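Protein (thiaminase I) (Bacillus subtilis, PDB 3THI) catalyses the breakdown of thiamine by base exchange, transferring its pyrimidine moiety to a nucleophile in place of the thiazole. Local coordinates at residues Val5-Tyr10 with Asn283-Ala288; Lys129-Ser134 with Ser224-Ile229; Thr156-Tyr161 with Gln355-Ala360; Met160-Leu165 with Leu177-Asp182; Ile166-Gln171 with Pro183-Val188. All coordinates share one frame; numbering follows the deposited sequence.

Interaction 1: residues Val5-Tyr10 with Asn283-Ala288; sequences VAIYPY and NVMASA
Met285 drives its thioether between Val5 and Ile7, and this one side chain supplies the whole helix side of the contact. At Val5 the packing is tight. The two side chains reach tip to tip, with Val5 CG1 3.3 Å from Met285 SD, a short approach for carbon and sulphur, while Met285 CE lies 3.5 Å from the same CG1. A bend at chi3 (72°) swings Met285 CE along the other segment, to 3.7 Å from Ile7 CG2. Ile7 crosses the methionine at about a right angle and meets it with that methyl, its longer branch leading away. No hydrogen bond joins the segments. The arrangement is helix-on-sheet packing in an alpha/beta layer: Met285 sits near the end of helix 275-286, and Val5 belongs to strand 2-6, which pairs in parallel with strands 33-36 and 52-56, as suits a lobe of a periplasmic-binding-protein-like fold. Val21, Val52, Val54 and Val266 also touch the methionine, so its thioether is buried in an apolar setting. Toward solvent the contact thins. Ile7 is only partly covered, with Pro14 as a neighbour, and beyond it the segment runs away from the helix toward exposed Tyr10, whose OH is hydrogen-bonded to Asp40.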
# COMPACT_ATOMS: atom_id res chain seq x y z
N VAL A 5 4.26 2.89 20.72
CA VAL A 5 4.45 2.47 19.35
C VAL A 5 3.13 2.35 18.64
O VAL A 5 2.14 1.94 19.23
CB VAL A 5 5.07 1.05 19.29
CG1 VAL A 5 5.80 0.82 17.98
CG2 VAL A 5 5.96 0.80 20.48
N ALA A 6 3.14 2.65 17.34
CA ALA A 6 1.95 2.53 16.52
C ALA A 6 2.30 1.78 15.24
O ALA A 6 3.19 2.20 14.49
CB ALA A 6 1.37 3.90 16.18
N ILE A 7 1.66 0.62 15.04
CA ILE A 7 1.87 -0.17 13.82
C ILE A 7 0.95 0.38 12.72
O ILE A 7 0.05 1.19 13.00
CB ILE A 7 1.65 -1.70 14.07
CG1 ILE A 7 0.29 -2.00 14.71
CG2 ILE A 7 2.74 -2.25 14.94
CD1 ILE A 7 -0.87 -2.01 13.75
N TYR A 8 1.20 0.01 11.47
CA TYR A 8 0.36 0.49 10.36
C TYR A 8 -1.03 -0.15 10.47
O TYR A 8 -1.18 -1.36 10.36
CB TYR A 8 1.01 0.17 9.02
CG TYR A 8 0.37 0.90 7.87
CD1 TYR A 8 0.46 2.29 7.76
CD2 TYR A 8 -0.35 0.21 6.90
CE1 TYR A 8 -0.15 2.97 6.71
CE2 TYR A 8 -0.97 0.87 5.85
CZ TYR A 8 -0.86 2.25 5.76
OH TYR A 8 -1.50 2.89 4.72
N PRO A 9 -2.06 0.67 10.68
CA PRO A 9 -3.44 0.20 10.82
C PRO A 9 -4.12 -0.39 9.58
O PRO A 9 -5.05 -1.19 9.71
CB PRO A 9 -4.18 1.44 11.33
CG PRO A 9 -3.47 2.54 10.63
CD PRO A 9 -2.00 2.14 10.78
N TYR A 10 -3.65 -0.00 8.40
CA TYR A 10 -4.27 -0.50 7.17
C TYR A 10 -3.70 -1.80 6.62
O TYR A 10 -3.11 -1.85 5.54
CB TYR A 10 -4.29 0.60 6.11
CG TYR A 10 -5.03 1.81 6.60
CD1 TYR A 10 -6.41 1.76 6.80
CD2 TYR A 10 -4.35 2.99 6.92
CE1 TYR A 10 -7.10 2.86 7.32
CE2 TYR A 10 -5.03 4.09 7.43
CZ TYR A 10 -6.40 4.01 7.63
OH TYR A 10 -7.09 5.08 8.17
N ASN A 283 13.85 -0.84 13.96
CA ASN A 283 14.53 -1.91 13.23
C ASN A 283 13.86 -3.26 13.43
O ASN A 283 13.71 -4.02 12.46
CB ASN A 283 16.00 -1.97 13.63
CG ASN A 283 16.86 -1.13 12.72
OD1 ASN A 283 17.06 -1.45 11.55
ND2 ASN A 283 17.35 -0.01 13.24
N VAL A 284 13.48 -3.56 14.67
CA VAL A 284 12.79 -4.82 14.99
C VAL A 284 11.47 -4.84 14.20
O VAL A 284 11.18 -5.80 13.50
CB VAL A 284 12.50 -4.94 16.52
CG1 VAL A 284 11.51 -6.06 16.78
CG2 VAL A 284 13.79 -5.20 17.30
N MET A 285 10.72 -3.75 14.27
CA MET A 285 9.44 -3.66 13.57
C MET A 285 9.58 -3.86 12.08
O MET A 285 8.66 -4.35 11.44
CB MET A 285 8.78 -2.33 13.86
CG MET A 285 8.40 -2.15 15.31
SD MET A 285 7.70 -0.54 15.62
CE MET A 285 6.14 -0.73 14.83
N ALA A 286 10.74 -3.51 11.54
CA ALA A 286 10.99 -3.64 10.11
C ALA A 286 11.86 -4.87 9.80
O ALA A 286 12.13 -5.16 8.62
CB ALA A 286 11.67 -2.37 9.59
N SER A 287 12.26 -5.61 10.84
CA SER A 287 13.11 -6.78 10.63
C SER A 287 12.40 -7.84 9.83
O SER A 287 11.16 -7.91 9.84
CB SER A 287 13.59 -7.38 11.96
OG SER A 287 12.63 -8.26 12.52
N ALA A 288 13.18 -8.66 9.15
CA ALA A 288 12.66 -9.74 8.34
C ALA A 288 11.90 -10.74 9.21
O ALA A 288 10.83 -11.24 8.83
CB ALA A 288 13.80 -10.41 7.59

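Interaction 2: residues Lys129-Ser134 with Ser224-Ile229; sequences KKIGTS and SGRAFI
Arg226 holds CG anti to its own N (chi1 -179°) and stays extended from CG to NE, which carries its aliphatic stem across to Ile131. There CG1 stands between N and the carbonyl carbon (chi1 64°), and the branch methyl CG2 is the part that meets the arginine. This is helix-on-strand packing within the Thiaminase-1 family region (PBP clan), the C-terminal end of helix 124-131 set against the corner where the chain enters strand 227-231. The two side chains cross obliquely, with Ile131 CG2 4.0 Å from Arg226 CD. Ala227, the next residue, also turns its CB toward the helix, and Ile118 of helix 116-119 touches Lys130, Ile131 and Arg226. Gly132, with a positive phi of 68°, ends the helix just after Ile131 and leads the chain off. The charge of Arg226 is answered mainly by Asp115, through a salt bridge from NE to OD2. Lys130 turns its own amine away, and its NZ remains 7.0 Å from Arg226 NH2, so any repulsion between the like charges is probably modest at this partly exposed surface. The backbone of Lys130 comes closer, its O standing 3.5 Å from Arg226 NH1 in an oblique approach to the guanidinium plane.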
# COMPACT_ATOMS: atom_id res chain seq x y z
N LYS A 129 -11.18 -3.19 -23.44
CA LYS A 129 -11.51 -3.90 -24.67
C LYS A 129 -12.02 -5.31 -24.39
O LYS A 129 -12.70 -5.90 -25.22
CB LYS A 129 -10.29 -3.96 -25.60
CG LYS A 129 -9.95 -2.61 -26.21
CD LYS A 129 -8.82 -2.69 -27.23
CE LYS A 129 -8.42 -1.29 -27.70
NZ LYS A 129 -7.21 -1.30 -28.58
N LYS A 130 -11.70 -5.83 -23.20
CA LYS A 130 -12.10 -7.17 -22.79
C LYS A 130 -13.37 -7.22 -21.97
O LYS A 130 -14.25 -8.04 -22.23
CB LYS A 130 -10.97 -7.84 -22.00
CG LYS A 130 -9.72 -8.09 -22.82
CD LYS A 130 -10.01 -8.99 -24.02
CE LYS A 130 -8.78 -9.10 -24.91
NZ LYS A 130 -8.96 -10.13 -25.97
N ILE A 131 -13.47 -6.36 -20.96
CA ILE A 131 -14.66 -6.35 -20.13
C ILE A 131 -15.68 -5.25 -20.47
O ILE A 131 -16.86 -5.38 -20.15
CB ILE A 131 -14.31 -6.31 -18.63
CG1 ILE A 131 -13.59 -5.02 -18.29
CG2 ILE A 131 -13.47 -7.53 -18.26
CD1 ILE A 131 -13.39 -4.83 -16.81
N GLY A 132 -15.22 -4.17 -21.10
CA GLY A 132 -16.13 -3.10 -21.47
C GLY A 132 -16.72 -2.30 -20.32
O GLY A 132 -16.22 -2.33 -19.20
N THR A 133 -17.79 -1.58 -20.61
CA THR A 133 -18.47 -0.75 -19.62
C THR A 133 -19.40 -1.56 -18.73
O THR A 133 -20.04 -2.51 -19.20
CB THR A 133 -19.32 0.33 -20.32
OG1 THR A 133 -18.48 1.20 -21.08
CG2 THR A 133 -20.09 1.15 -19.31
N SER A 134 -19.46 -1.21 -17.46
CA SER A 134 -20.38 -1.87 -16.55
C SER A 134 -21.76 -1.50 -17.07
O SER A 134 -21.95 -0.42 -17.63
CB SER A 134 -20.21 -1.33 -15.13
OG SER A 134 -21.34 -1.64 -14.33
N SER A 224 -18.45 -12.70 -8.08
CA SER A 224 -18.84 -11.38 -8.56
C SER A 224 -17.72 -10.76 -9.38
O SER A 224 -16.54 -10.88 -9.01
CB SER A 224 -19.18 -10.47 -7.38
OG SER A 224 -19.47 -9.16 -7.80
N GLY A 225 -18.10 -10.13 -10.50
CA GLY A 225 -17.15 -9.47 -11.38
C GLY A 225 -16.31 -10.40 -12.24
O GLY A 225 -16.31 -11.62 -12.05
N ARG A 226 -15.66 -9.85 -13.26
CA ARG A 226 -14.80 -10.66 -14.11
C ARG A 226 -13.34 -10.37 -13.79
O ARG A 226 -12.48 -11.24 -13.91
CB ARG A 226 -15.04 -10.41 -15.59
CG ARG A 226 -14.14 -11.28 -16.43
CD ARG A 226 -14.62 -11.35 -17.84
NE ARG A 226 -13.68 -12.09 -18.66
CZ ARG A 226 -13.61 -11.97 -19.98
NH1 ARG A 226 -14.41 -11.13 -20.61
NH2 ARG A 226 -12.73 -12.68 -20.67
N ALA A 227 -13.07 -9.13 -13.43
CA ALA A 227 -11.72 -8.71 -13.09
C ALA A 227 -11.81 -7.94 -11.79
O ALA A 227 -12.86 -7.40 -11.46
CB ALA A 227 -11.14 -7.84 -14.20
N PHE A 228 -10.72 -7.95 -11.03
CA PHE A 228 -10.65 -7.24 -9.76
C PHE A 228 -9.28 -6.58 -9.62
O PHE A 228 -8.25 -7.23 -9.80
CB PHE A 228 -10.89 -8.20 -8.58
CG PHE A 228 -10.47 -7.67 -7.22
CD1 PHE A 228 -10.88 -6.41 -6.78
CD2 PHE A 228 -9.65 -8.43 -6.39
CE1 PHE A 228 -10.48 -5.92 -5.53
CE2 PHE A 228 -9.24 -7.95 -5.15
CZ PHE A 228 -9.66 -6.69 -4.72
N ILE A 229 -9.29 -5.27 -9.41
CA ILE A 229 -8.05 -4.54 -9.21
C ILE A 229 -8.04 -4.17 -7.74
O ILE A 229 -8.93 -3.46 -7.26
CB ILE A 229 -7.94 -3.27 -10.09
CG1 ILE A 229 -7.81 -3.67 -11.56
CG2 ILE A 229 -6.74 -2.41 -9.63
CD1 ILE A 229 -7.84 -2.51 -12.54

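Interaction 3: residues Thr156-Tyr161 with Gln355-Ala360; sequences TKASMY and QVLPEA
Lys157, Ala158 and Tyr161 offer one side of helix 154-169 to a single leucine, Leu357, in a helix-to-helix contact with the short C-terminal helix 357-361. Lys157 comes first: its CB is directed toward the other segment, and its backbone O lies 4.0 Å from Leu357 CD2. Leu357 makes its closest approach at Ala158. With no more than a CB on this residue, Leu357 CD2 can settle on the main chain itself, 3.6 Å from Ala158 CA and 3.8 Å from Ala158 N, and the methyl of the alanine stands 4.2 Å from that same CD2. Trp349 and Leu350 of helix 346-353 also touch Ala158. One turn further on, Tyr161 flanks the inserted leucine, its CB 4.0 Å from Leu357 CD2. The ring projects past the leucine because CG is anti to N (chi1 177°), and its OH is hydrogen-bonded to the N of Asn185. Leu357 follows Val356, the N-cap residue of its helix, and carries a chi1 of -118°, off a staggered value. Leu357 CD1 rests over one face of the Tyr161 ring, 4.2 Å from Tyr161 CD1.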
# COMPACT_ATOMS: atom_id res chain seq x y z
N THR A 156 -7.94 8.33 -1.83
CA THR A 156 -7.65 7.19 -2.71
C THR A 156 -7.66 7.69 -4.16
O THR A 156 -6.71 7.45 -4.92
CB THR A 156 -8.71 6.09 -2.57
OG1 THR A 156 -8.62 5.51 -1.26
CG2 THR A 156 -8.49 5.00 -3.60
N LYS A 157 -8.72 8.40 -4.52
CA LYS A 157 -8.87 8.96 -5.85
C LYS A 157 -7.71 9.93 -6.14
O LYS A 157 -7.10 9.86 -7.21
CB LYS A 157 -10.19 9.71 -5.97
CG LYS A 157 -11.42 8.86 -5.83
CD LYS A 157 -12.66 9.74 -5.95
CE LYS A 157 -13.87 9.12 -5.33
NZ LYS A 157 -13.84 9.14 -3.86
N ALA A 158 -7.42 10.81 -5.19
CA ALA A 158 -6.33 11.79 -5.32
C ALA A 158 -5.01 11.07 -5.53
O ALA A 158 -4.18 11.48 -6.34
CB ALA A 158 -6.26 12.66 -4.09
N SER A 159 -4.83 9.96 -4.82
CA SER A 159 -3.63 9.15 -4.94
C SER A 159 -3.54 8.47 -6.29
O SER A 159 -2.47 8.41 -6.88
CB SER A 159 -3.57 8.10 -3.84
OG SER A 159 -3.23 8.70 -2.61
N MET A 160 -4.66 7.94 -6.77
CA MET A 160 -4.66 7.28 -8.07
C MET A 160 -4.35 8.31 -9.15
O MET A 160 -3.59 8.03 -10.08
CB MET A 160 -6.00 6.62 -8.31
CG MET A 160 -6.24 5.44 -7.40
SD MET A 160 -7.85 4.73 -7.64
CE MET A 160 -7.60 3.82 -9.16
N TYR A 161 -4.90 9.51 -8.98
CA TYR A 161 -4.67 10.61 -9.91
C TYR A 161 -3.16 10.91 -10.04
O TYR A 161 -2.61 10.96 -11.15
CB TYR A 161 -5.41 11.87 -9.43
CG TYR A 161 -5.17 13.08 -10.31
CD1 TYR A 161 -5.92 13.28 -11.47
CD2 TYR A 161 -4.13 13.97 -10.04
CE1 TYR A 161 -5.65 14.34 -12.34
CE2 TYR A 161 -3.85 15.04 -10.91
CZ TYR A 161 -4.62 15.21 -12.06
OH TYR A 161 -4.36 16.24 -12.92
N GLN A 355 -12.38 18.80 -3.75
CA GLN A 355 -13.33 19.83 -4.15
C GLN A 355 -13.37 19.93 -5.67
O GLN A 355 -14.17 20.70 -6.22
CB GLN A 355 -12.90 21.18 -3.60
CG GLN A 355 -12.81 21.26 -2.11
CD GLN A 355 -12.67 22.70 -1.67
OE1 GLN A 355 -13.66 23.34 -1.36
NE2 GLN A 355 -11.44 23.23 -1.71
N VAL A 356 -12.53 19.15 -6.35
CA VAL A 356 -12.47 19.23 -7.80
C VAL A 356 -12.46 17.87 -8.53
O VAL A 356 -13.05 17.75 -9.61
CB VAL A 356 -11.24 20.13 -8.21
CG1 VAL A 356 -9.97 19.32 -8.27
CG2 VAL A 356 -11.52 20.85 -9.52
N LEU A 357 -11.85 16.86 -7.92
CA LEU A 357 -11.76 15.53 -8.53
C LEU A 357 -13.10 14.80 -8.70
O LEU A 357 -13.36 14.24 -9.77
CB LEU A 357 -10.76 14.66 -7.78
CG LEU A 357 -9.54 14.15 -8.53
CD1 LEU A 357 -8.92 15.25 -9.36
CD2 LEU A 357 -8.52 13.62 -7.55
N PRO A 358 -13.95 14.77 -7.67
CA PRO A 358 -15.25 14.09 -7.79
C PRO A 358 -16.11 14.65 -8.94
O PRO A 358 -16.85 13.90 -9.58
CB PRO A 358 -15.89 14.35 -6.43
CG PRO A 358 -14.72 14.33 -5.51
CD PRO A 358 -13.72 15.17 -6.26
N GLU A 359 -16.01 15.95 -9.19
CA GLU A 359 -16.76 16.58 -10.29
C GLU A 359 -16.19 16.12 -11.62
O GLU A 359 -16.93 15.69 -12.51
CB GLU A 359 -16.66 18.11 -10.22
CG GLU A 359 -17.24 18.72 -8.96
CD GLU A 359 -17.47 20.22 -9.10
OE1 GLU A 359 -18.16 20.62 -10.06
OE2 GLU A 359 -16.96 20.99 -8.25
N ALA A 360 -14.86 16.23 -11.74
CA ALA A 360 -14.12 15.83 -12.94
C ALA A 360 -14.36 14.36 -13.31
O ALA A 360 -14.34 13.99 -14.48
CB ALA A 360 -12.64 16.10 -12.76

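Interaction 4: residues Met160-Leu165 with Leu177-Asp182; sequences MYLEAL and LLPPLD
The loop that joins helix 154-169 to helix 186-199 folds back on the first of them, laying Pro179 against Leu162 and Leu165, residues one turn apart. Leu162 makes the closer contact: its CD2 stands 3.5 Å from Pro179 CG and 3.8 Å from Pro179 CD, crossing the pyrrolidine ring at a slant. Leu165 slides past the same ring in the opposite direction, with CD2 3.9 Å from Pro179 CB. Its CG lies anti to N (chi1 -169°), which brings the isobutyl group out to the proline. Leu162 has a second methyl in use, CD1, 4.1 Å from CD2 of Leu178, the two leucines meeting at about a right angle. Leu178, Pro179 and Pro180 all have the backbone angles of a polyproline II conformation. The two prolines have no N-H to offer, although their carbonyls accept hydrogen bonds. No direct hydrogen bond joins this extended run to the helix segment; apolar surfaces and one water do. Helix 346-353 supports it as well: Trp349 touches Leu162, Leu178 and Leu181, and its NE1 is hydrogen-bonded to Pro179 O. The polar link runs through Tyr161. A water sits in the plane of its ring at the hydroxyl edge, 2.6 Å from Tyr161 OH, and donates a 2.8 Å hydrogen bond to Pro180 O.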
# COMPACT_ATOMS: atom_id res chain seq x y z
N MET A 160 -4.66 7.94 -6.77
CA MET A 160 -4.66 7.28 -8.07
C MET A 160 -4.35 8.31 -9.15
O MET A 160 -3.59 8.03 -10.08
CB MET A 160 -6.00 6.62 -8.31
CG MET A 160 -6.24 5.44 -7.40
SD MET A 160 -7.85 4.73 -7.64
CE MET A 160 -7.60 3.82 -9.16
N TYR A 161 -4.90 9.51 -8.98
CA TYR A 161 -4.67 10.61 -9.91
C TYR A 161 -3.16 10.91 -10.04
O TYR A 161 -2.61 10.96 -11.15
CB TYR A 161 -5.41 11.87 -9.43
CG TYR A 161 -5.17 13.08 -10.31
CD1 TYR A 161 -5.92 13.28 -11.47
CD2 TYR A 161 -4.13 13.97 -10.04
CE1 TYR A 161 -5.65 14.34 -12.34
CE2 TYR A 161 -3.85 15.04 -10.91
CZ TYR A 161 -4.62 15.21 -12.06
OH TYR A 161 -4.36 16.24 -12.92
N LEU A 162 -2.51 11.11 -8.90
CA LEU A 162 -1.09 11.44 -8.85
C LEU A 162 -0.18 10.33 -9.36
O LEU A 162 0.86 10.61 -9.95
CB LEU A 162 -0.71 11.86 -7.43
CG LEU A 162 -1.39 13.17 -7.04
CD1 LEU A 162 -1.13 13.50 -5.58
CD2 LEU A 162 -0.86 14.26 -7.91
N GLU A 163 -0.57 9.09 -9.13
CA GLU A 163 0.21 7.96 -9.61
C GLU A 163 0.08 7.90 -11.13
O GLU A 163 1.07 7.75 -11.85
CB GLU A 163 -0.28 6.65 -9.00
CG GLU A 163 0.00 6.52 -7.52
CD GLU A 163 -0.06 5.09 -7.05
OE1 GLU A 163 -1.04 4.41 -7.38
OE2 GLU A 163 0.88 4.65 -6.36
N ALA A 164 -1.16 8.01 -11.60
CA ALA A 164 -1.44 7.98 -13.03
C ALA A 164 -0.68 9.09 -13.74
O ALA A 164 -0.13 8.87 -14.81
CB ALA A 164 -2.95 8.14 -13.28
N LEU A 165 -0.64 10.27 -13.12
CA LEU A 165 0.04 11.42 -13.71
C LEU A 165 1.51 11.12 -13.96
O LEU A 165 2.08 11.58 -14.96
CB LEU A 165 -0.11 12.66 -12.83
CG LEU A 165 0.31 13.99 -13.45
CD1 LEU A 165 -0.51 14.25 -14.70
CD2 LEU A 165 0.14 15.12 -12.46
N LEU A 177 6.80 19.49 -5.27
CA LEU A 177 5.87 20.50 -5.70
C LEU A 177 4.70 19.68 -6.24
O LEU A 177 4.89 18.83 -7.12
CB LEU A 177 6.48 21.35 -6.81
CG LEU A 177 5.67 22.58 -7.21
CD1 LEU A 177 5.60 23.54 -6.02
CD2 LEU A 177 6.32 23.25 -8.42
N LEU A 178 3.53 19.82 -5.63
CA LEU A 178 2.36 19.09 -6.10
C LEU A 178 1.75 19.81 -7.31
O LEU A 178 1.80 21.04 -7.40
CB LEU A 178 1.36 18.91 -4.96
CG LEU A 178 1.90 17.85 -3.98
CD1 LEU A 178 1.40 18.12 -2.58
CD2 LEU A 178 1.51 16.45 -4.46
N PRO A 179 1.16 19.05 -8.26
CA PRO A 179 0.56 19.63 -9.47
C PRO A 179 -0.70 20.47 -9.29
O PRO A 179 -1.41 20.36 -8.28
CB PRO A 179 0.29 18.39 -10.32
CG PRO A 179 -0.12 17.39 -9.31
CD PRO A 179 0.86 17.61 -8.16
N PRO A 180 -0.96 21.37 -10.25
CA PRO A 180 -2.14 22.23 -10.18
C PRO A 180 -3.40 21.38 -10.30
O PRO A 180 -3.38 20.31 -10.93
CB PRO A 180 -1.97 23.14 -11.39
CG PRO A 180 -0.47 23.21 -11.57
CD PRO A 180 -0.10 21.76 -11.38
N LEU A 181 -4.45 21.80 -9.61
CA LEU A 181 -5.74 21.10 -9.66
C LEU A 181 -6.59 21.73 -10.76
O LEU A 181 -7.78 21.40 -10.91
CB LEU A 181 -6.45 21.23 -8.31
CG LEU A 181 -5.90 20.35 -7.20
CD1 LEU A 181 -6.60 20.66 -5.94
CD2 LEU A 181 -6.10 18.90 -7.55
N ASP A 182 -5.97 22.63 -11.52
CA ASP A 182 -6.61 23.35 -12.61
C ASP A 182 -5.49 23.94 -13.45
O ASP A 182 -4.79 24.86 -13.02
CB ASP A 182 -7.51 24.46 -12.03
CG ASP A 182 -8.19 25.28 -13.10
OD1 ASP A 182 -8.03 25.02 -14.32
OD2 ASP A 182 -8.92 26.23 -12.72
O HOH W 1 -2.58 17.83 -11.98

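Interaction 5: residues Ile166-Gln171 with Pro183-Val188; sequences IDVTGQ and PLNDKV
Val168 spreads its two methyls against Val188, Asn185 and Lys187. The valines cross at a slant, and Val168 CG2 and Val188 CG2 touch at 3.7 Å. CG1 of Val168, anti to N (chi1 160°), turns instead to the amide of Asn185: the two side chains pass in opposite directions, with Val168 CG1 3.7 Å from Asn185 ND2. Lys187 slants over the valine from the outer, exposed side and lays its CD 4.1 Å from Val168 CG1, so its methylene stem, not its charge, makes the contact. These residues lie at the closed, loop-connected end of a helical hairpin, where helix 154-169 finishes and helix 186-199 begins its return past it. Gly170, with positive phi, ends the first helix, and Asn185 is the N-cap of the second. Asn185 OD1 accepts from Val188 N at 2.8 Å, nearly straight at 164°. That bond helps to set the rotation of the amide, with ND2 on the side of Val168. With an alanine here, the N-H of Val188 is likely to lose its capping acceptor, and a gap would probably open beside Val168 CG1. On the inner side Val188 also touches Tyr161 and Ala164 of the first helix, while Leu184 reaches Leu357 and Ala360 of helix 357-361. The loop enters this region through a cis peptide bond before Pro183.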
# COMPACT_ATOMS: atom_id res chain seq x y z
N ILE A 166 2.14 10.36 -13.07
CA ILE A 166 3.54 10.02 -13.23
C ILE A 166 3.72 9.16 -14.49
O ILE A 166 4.57 9.46 -15.33
CB ILE A 166 4.11 9.30 -11.97
CG1 ILE A 166 4.43 10.33 -10.88
CG2 ILE A 166 5.35 8.44 -12.32
CD1 ILE A 166 4.86 9.74 -9.56
N ASP A 167 2.87 8.15 -14.65
CA ASP A 167 2.97 7.27 -15.81
C ASP A 167 2.66 8.01 -17.10
O ASP A 167 3.20 7.68 -18.15
CB ASP A 167 2.05 6.06 -15.63
CG ASP A 167 2.39 5.24 -14.40
OD1 ASP A 167 3.59 5.19 -14.02
OD2 ASP A 167 1.47 4.65 -13.79
N VAL A 168 1.80 9.02 -16.99
CA VAL A 168 1.40 9.84 -18.13
C VAL A 168 2.55 10.72 -18.59
O VAL A 168 2.79 10.85 -19.78
CB VAL A 168 0.14 10.69 -17.80
CG1 VAL A 168 0.02 11.86 -18.75
CG2 VAL A 168 -1.13 9.84 -17.90
N THR A 169 3.27 11.30 -17.64
CA THR A 169 4.41 12.17 -17.96
C THR A 169 5.66 11.35 -18.27
O THR A 169 6.59 11.84 -18.92
CB THR A 169 4.76 13.14 -16.80
OG1 THR A 169 5.03 12.40 -15.61
CG2 THR A 169 3.62 14.10 -16.55
N GLY A 170 5.68 10.11 -17.80
CA GLY A 170 6.82 9.24 -18.03
C GLY A 170 8.01 9.54 -17.14
O GLY A 170 9.06 8.92 -17.26
N GLN A 171 7.85 10.49 -16.23
CA GLN A 171 8.93 10.85 -15.34
C GLN A 171 8.55 10.70 -13.87
O GLN A 171 7.52 11.21 -13.44
CB GLN A 171 9.38 12.29 -15.62
CG GLN A 171 10.12 12.46 -16.95
CD GLN A 171 11.31 11.52 -17.08
OE1 GLN A 171 11.99 11.21 -16.09
NE2 GLN A 171 11.57 11.06 -18.30
N PRO A 183 -5.33 23.45 -14.70
CA PRO A 183 -6.15 22.41 -15.32
C PRO A 183 -5.77 20.99 -14.89
O PRO A 183 -4.59 20.69 -14.66
CB PRO A 183 -5.87 22.62 -16.80
CG PRO A 183 -4.41 22.95 -16.79
CD PRO A 183 -4.31 23.94 -15.64
N LEU A 184 -6.76 20.12 -14.77
CA LEU A 184 -6.49 18.73 -14.40
C LEU A 184 -5.95 18.05 -15.63
O LEU A 184 -6.20 18.50 -16.74
CB LEU A 184 -7.78 18.03 -13.95
CG LEU A 184 -8.29 18.39 -12.56
CD1 LEU A 184 -9.68 17.86 -12.41
CD2 LEU A 184 -7.36 17.83 -11.50
N ASN A 185 -5.17 16.99 -15.45
CA ASN A 185 -4.65 16.28 -16.60
C ASN A 185 -5.79 15.45 -17.18
O ASN A 185 -6.35 14.60 -16.50
CB ASN A 185 -3.47 15.38 -16.24
CG ASN A 185 -2.91 14.65 -17.44
OD1 ASN A 185 -3.56 13.76 -18.00
ND2 ASN A 185 -1.72 15.04 -17.87
N ASP A 186 -6.12 15.71 -18.45
CA ASP A 186 -7.21 15.01 -19.12
C ASP A 186 -7.00 13.53 -19.34
O ASP A 186 -7.94 12.76 -19.23
CB ASP A 186 -7.55 15.71 -20.44
CG ASP A 186 -8.17 17.07 -20.22
OD1 ASP A 186 -9.28 17.12 -19.64
OD2 ASP A 186 -7.54 18.09 -20.59
N LYS A 187 -5.77 13.14 -19.69
CA LYS A 187 -5.45 11.73 -19.91
C LYS A 187 -5.66 10.96 -18.61
O LYS A 187 -6.25 9.87 -18.61
CB LYS A 187 -4.00 11.58 -20.37
CG LYS A 187 -3.77 11.79 -21.86
CD LYS A 187 -2.27 11.81 -22.17
CE LYS A 187 -1.99 11.80 -23.66
NZ LYS A 187 -2.36 10.48 -24.27
N VAL A 188 -5.17 11.53 -17.50
CA VAL A 188 -5.30 10.90 -16.19
C VAL A 188 -6.76 10.77 -15.83
O VAL A 188 -7.20 9.70 -15.40
CB VAL A 188 -4.57 11.71 -15.10
CG1 VAL A 188 -4.80 11.09 -13.72
CG2 VAL A 188 -3.09 11.76 -15.38

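Interactions 3, 4 and 5 form one cluster along helix 154-169: interaction 4 has its centre about 9 Å from that of interaction 3 and about 7 Å from that of interaction 5. Tyr161 is common to interactions 3 and 4, and its OH, 2.8 Å from Asn185 N, ties both to interaction 5. Val356 CG1 and Leu181 CD2, 4.0 Å apart, also join interactions 3 and 4. Interaction 2 stands apart, about 22 Å from interaction 3 between centres. Interaction 1 lies across the chain's centre from the other four, about 35 Å from interaction 2 between centres, as expected if the two lie in different lobes of a binding-protein-like fold.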